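Local coordinates for protein acetylornithine aminotransferase (Aquifex aeolicus, PDB 2EH6) that transfers an amino group from N(2)-acetyl-L-ornithine to 2-oxoglutarate with the help of pyridoxal 5'-phosphate, a step of arginine biosynthesis, and works as a homodimer, at residues Phe353-Pro356 / Leu357-Lys361; Glu362-Asp365 / Arg366-Val370. All blocks are in the same frame, centred on the assembly; numbering follows the deposited sequence.

Contact 1: Phe353-Pro356 / Leu357-Lys361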
# COMPACT_ATOMS: atom_id res chain seq x y z
N PHE A 353 17.31 15.90 7.86
CA PHE A 353 18.15 14.81 8.36
C PHE A 353 17.28 13.79 9.07
O PHE A 353 16.55 14.13 10.00
CB PHE A 353 19.20 15.36 9.33
CG PHE A 353 19.95 16.55 8.79
CD1 PHE A 353 20.90 16.40 7.78
CD2 PHE A 353 19.69 17.83 9.29
CE1 PHE A 353 21.57 17.51 7.26
CE2 PHE A 353 20.36 18.94 8.78
CZ PHE A 353 21.30 18.78 7.76
N LEU A 354 17.35 12.54 8.63
CA LEU A 354 16.56 11.46 9.21
C LEU A 354 17.44 10.22 9.38
O LEU A 354 17.17 9.18 8.80
CB LEU A 354 15.38 11.12 8.30
CG LEU A 354 14.31 12.19 8.13
CD1 LEU A 354 13.36 11.80 6.99
CD2 LEU A 354 13.55 12.36 9.44
N PRO A 355 18.50 10.33 10.18
CA PRO A 355 19.38 9.18 10.38
C PRO A 355 18.67 8.04 11.10
O PRO A 355 17.61 8.23 11.70
CB PRO A 355 20.52 9.76 11.21
CG PRO A 355 19.81 10.80 12.04
CD PRO A 355 18.94 11.48 11.00
N PRO A 356 19.24 6.82 11.04
CA PRO A 356 18.62 5.68 11.72
C PRO A 356 18.58 6.03 13.20
O PRO A 356 19.42 6.79 13.68
CB PRO A 356 19.57 4.53 11.40
CG PRO A 356 20.12 4.93 10.06
CD PRO A 356 20.41 6.39 10.26
N LEU A 357 17.63 5.48 13.94
CA LEU A 357 17.53 5.81 15.35
C LEU A 357 18.65 5.24 16.21
O LEU A 357 18.79 5.59 17.38
CB LEU A 357 16.15 5.41 15.89
CG LEU A 357 14.97 6.01 15.10
CD1 LEU A 357 13.66 5.67 15.80
CD2 LEU A 357 15.13 7.54 14.98
N ILE A 358 19.47 4.37 15.62
CA ILE A 358 20.60 3.77 16.34
C ILE A 358 21.86 4.63 16.18
O ILE A 358 22.94 4.26 16.65
CB ILE A 358 20.93 2.36 15.83
CG1 ILE A 358 21.25 2.42 14.33
CG2 ILE A 358 19.77 1.42 16.11
CD1 ILE A 358 21.81 1.13 13.76
N ILE A 359 21.73 5.75 15.49
CA ILE A 359 22.86 6.64 15.25
C ILE A 359 23.53 7.06 16.57
O ILE A 359 22.86 7.26 17.58
CB ILE A 359 22.41 7.89 14.46
CG1 ILE A 359 23.62 8.57 13.82
CG2 ILE A 359 21.64 8.83 15.36
CD1 ILE A 359 24.14 7.87 12.59
N GLN A 360 24.86 7.19 16.55
CA GLN A 360 25.61 7.58 17.74
C GLN A 360 26.36 8.90 17.55
O GLN A 360 26.59 9.33 16.42
CB GLN A 360 26.60 6.48 18.13
CG GLN A 360 25.92 5.19 18.58
CD GLN A 360 26.91 4.10 18.93
OE1 GLN A 360 27.73 4.26 19.84
NE2 GLN A 360 26.85 2.99 18.21
N LYS A 361 26.75 9.52 18.66
CA LYS A 361 27.46 10.80 18.61
C LYS A 361 28.66 10.83 17.67
O LYS A 361 28.86 11.80 16.94
CB LYS A 361 27.89 11.22 20.02
CG LYS A 361 26.72 11.61 20.91
CD LYS A 361 27.18 12.18 22.23
CE LYS A 361 25.99 12.63 23.06
NZ LYS A 361 26.41 13.25 24.35

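Contact 2: Glu362-Asp365 / Arg366-Val370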
# COMPACT_ATOMS: atom_id res chain seq x y z
N GLU A 362 29.46 9.77 17.70
CA GLU A 362 30.63 9.67 16.83
C GLU A 362 30.21 9.83 15.37
O GLU A 362 30.90 10.47 14.59
CB GLU A 362 31.32 8.32 17.03
CG GLU A 362 32.54 8.12 16.15
CD GLU A 362 33.04 6.69 16.18
OE1 GLU A 362 32.33 5.80 15.67
OE2 GLU A 362 34.15 6.45 16.71
N HIS A 363 29.07 9.24 15.03
CA HIS A 363 28.53 9.31 13.67
C HIS A 363 28.05 10.72 13.37
O HIS A 363 28.25 11.25 12.27
CB HIS A 363 27.37 8.33 13.52
CG HIS A 363 27.77 6.90 13.68
ND1 HIS A 363 26.89 5.92 14.11
CD2 HIS A 363 28.93 6.26 13.42
CE1 HIS A 363 27.50 4.75 14.12
NE2 HIS A 363 28.74 4.93 13.71
N ILE A 364 27.40 11.34 14.35
CA ILE A 364 26.91 12.70 14.20
C ILE A 364 28.08 13.62 13.87
O ILE A 364 27.98 14.46 12.97
CB ILE A 364 26.22 13.20 15.50
CG1 ILE A 364 24.98 12.35 15.80
CG2 ILE A 364 25.85 14.67 15.37
CD1 ILE A 364 23.91 12.38 14.71
N ASP A 365 29.19 13.46 14.58
CA ASP A 365 30.36 14.29 14.35
C ASP A 365 30.85 14.16 12.91
O ASP A 365 31.22 15.15 12.28
CB ASP A 365 31.50 13.91 15.31
CG ASP A 365 31.17 14.22 16.75
OD1 ASP A 365 30.40 15.18 16.98
OD2 ASP A 365 31.68 13.52 17.65
N ARG A 366 30.84 12.94 12.41
CA ARG A 366 31.26 12.65 11.04
C ARG A 366 30.42 13.47 10.06
O ARG A 366 30.96 14.13 9.17
CB ARG A 366 31.08 11.16 10.75
CG ARG A 366 31.87 10.25 11.67
CD ARG A 366 33.29 10.07 11.18
NE ARG A 366 33.32 9.42 9.87
CZ ARG A 366 34.43 9.18 9.17
NH1 ARG A 366 35.61 9.55 9.65
NH2 ARG A 366 34.35 8.58 7.99
N ALA A 367 29.11 13.41 10.24
CA ALA A 367 28.19 14.14 9.36
C ALA A 367 28.39 15.65 9.49
O ALA A 367 28.39 16.37 8.49
CB ALA A 367 26.75 13.78 9.69
N ILE A 368 28.56 16.12 10.72
CA ILE A 368 28.76 17.55 10.96
C ILE A 368 30.01 18.04 10.24
O ILE A 368 30.00 19.11 9.63
CB ILE A 368 28.88 17.85 12.46
CG1 ILE A 368 27.53 17.62 13.15
CG2 ILE A 368 29.37 19.28 12.68
CD1 ILE A 368 26.40 18.50 12.62
N SER A 369 31.09 17.26 10.29
CA SER A 369 32.33 17.64 9.64
C SER A 369 32.10 17.86 8.14
O SER A 369 32.54 18.87 7.58
CB SER A 369 33.39 16.55 9.85
OG SER A 369 34.65 16.96 9.35
N VAL A 370 31.42 16.92 7.51
CA VAL A 370 31.12 17.03 6.08
C VAL A 370 30.30 18.28 5.80
O VAL A 370 30.54 18.99 4.82
CB VAL A 370 30.35 15.79 5.58
CG1 VAL A 370 29.85 16.03 4.16
CG2 VAL A 370 31.25 14.57 5.63

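Contact 1: Phe353-Pro356 / Leu357-Lys361
The carbonyl oxygen of Pro356 accepts a hydrogen bond from the backbone N of Ile359, with Pro356 O and Ile359 N 3.1 Å apart and an angle of 156° at the hydrogen. This bond closes a type I beta turn in which Leu357 and Ile358 are the corner residues; the donor lies well above the carbonyl plane, 55° out of it. The side chain of Ile359 leans on the same oxygen, its CB 3.3 Å from Pro356 O and its CG2 3.5 Å from it. Because CG1 of Ile359 is anti to the backbone N (chi1 -162°), the CG2 methyl falls between N and the carbonyl carbon, on the side where that oxygen lies. Two apolar touches accompany the turn. The ring of Pro355 meets Ile359 through their CB atoms, 4.2 Å apart, and the ring of Pro356 brings its CB to 4.0 Å from CG1 of Ile358. Leu357 starts away from the prolines, although its CB stays 3.7 Å from Pro356 C, and its side chain packs on Arg220, whose NH1 is hydrogen-bonded to the carbonyl oxygen of Pro355. The turn bends the chain by roughly a right angle on its way from strand to helix, and Gln360 then takes the N-cap position of the helix that follows. The whole loop thus links strand 350-353, an inner strand of a mixed sheet, to the C-terminal helix 361-374, while Ile358 and Ile359 lie against the long helix 275-308 through Leu291 and Val298.

Contact 2: Glu362-Asp365 / Arg366-Val370
Successive backbone hydrogen bonds join Glu362-Asp365 to Arg366-Val370, each running from an N-H to the carbonyl four residues earlier, as in any alpha helix. Ile368 N to Ile364 O and Ser369 N to Asp365 O both measure 2.9 Å. Ala367 N reaches His363 O at 3.1 Å, whereas Arg366 N stands 3.3 Å from Glu362 O, the longest of the four bonds. All four carbonyls of the first turn are therefore satisfied by main-chain donors of the next. Side chains also settle over these oxygens: CG of Arg366 comes to 3.1 Å from Glu362 O, and CG1 of Ile368 to 3.2 Å from Ile364 O. Bends at chi2 and chi3 of Arg366 turn its guanidinium away from the first turn, and its NE remains 6.9 Å from OE1 of Glu362, too far for an ion pair. On the flank facing helix 275-308, Ile364 and Ile368 cross obliquely, CG2 of the former 4.1 Å from CG1 of the latter. Asp365 finds its polar partner beyond the helix, OD1 being hydrogen-bonded to the hydroxyl of Tyr301, while ND1 of His363 makes a weak hydrogen bond with the backbone N of Gln360 at the helix start. One face of helix 361-374 meets Val298 and Phe302 of helix 275-308 through its isoleucines, and Ala367 and Val370 rest on Leu341 of strand 341-346.

How the contacts relate
Contact 1 leads directly into contact 2 along the chain, and their centres lie 11 Å apart. Besides the backbone, the two are joined by packing of Ile359 CG1 against Ile364 CD1 at 3.9 Å, and both isoleucines also rest on Phe33 and Val298. Helix 275-308 therefore forms a common support for the turn and for the helix it introduces. Their positions relative to the cofactor differ. In contact 1, the side chain of Leu357 is about 14 Å from the bound pyridoxal phosphate and about 10 Å from that of Lys241, the lysine to which the cofactor attaches, though unlinked in this structure; contact 2 lies farther from the chain's centre, away from the active site.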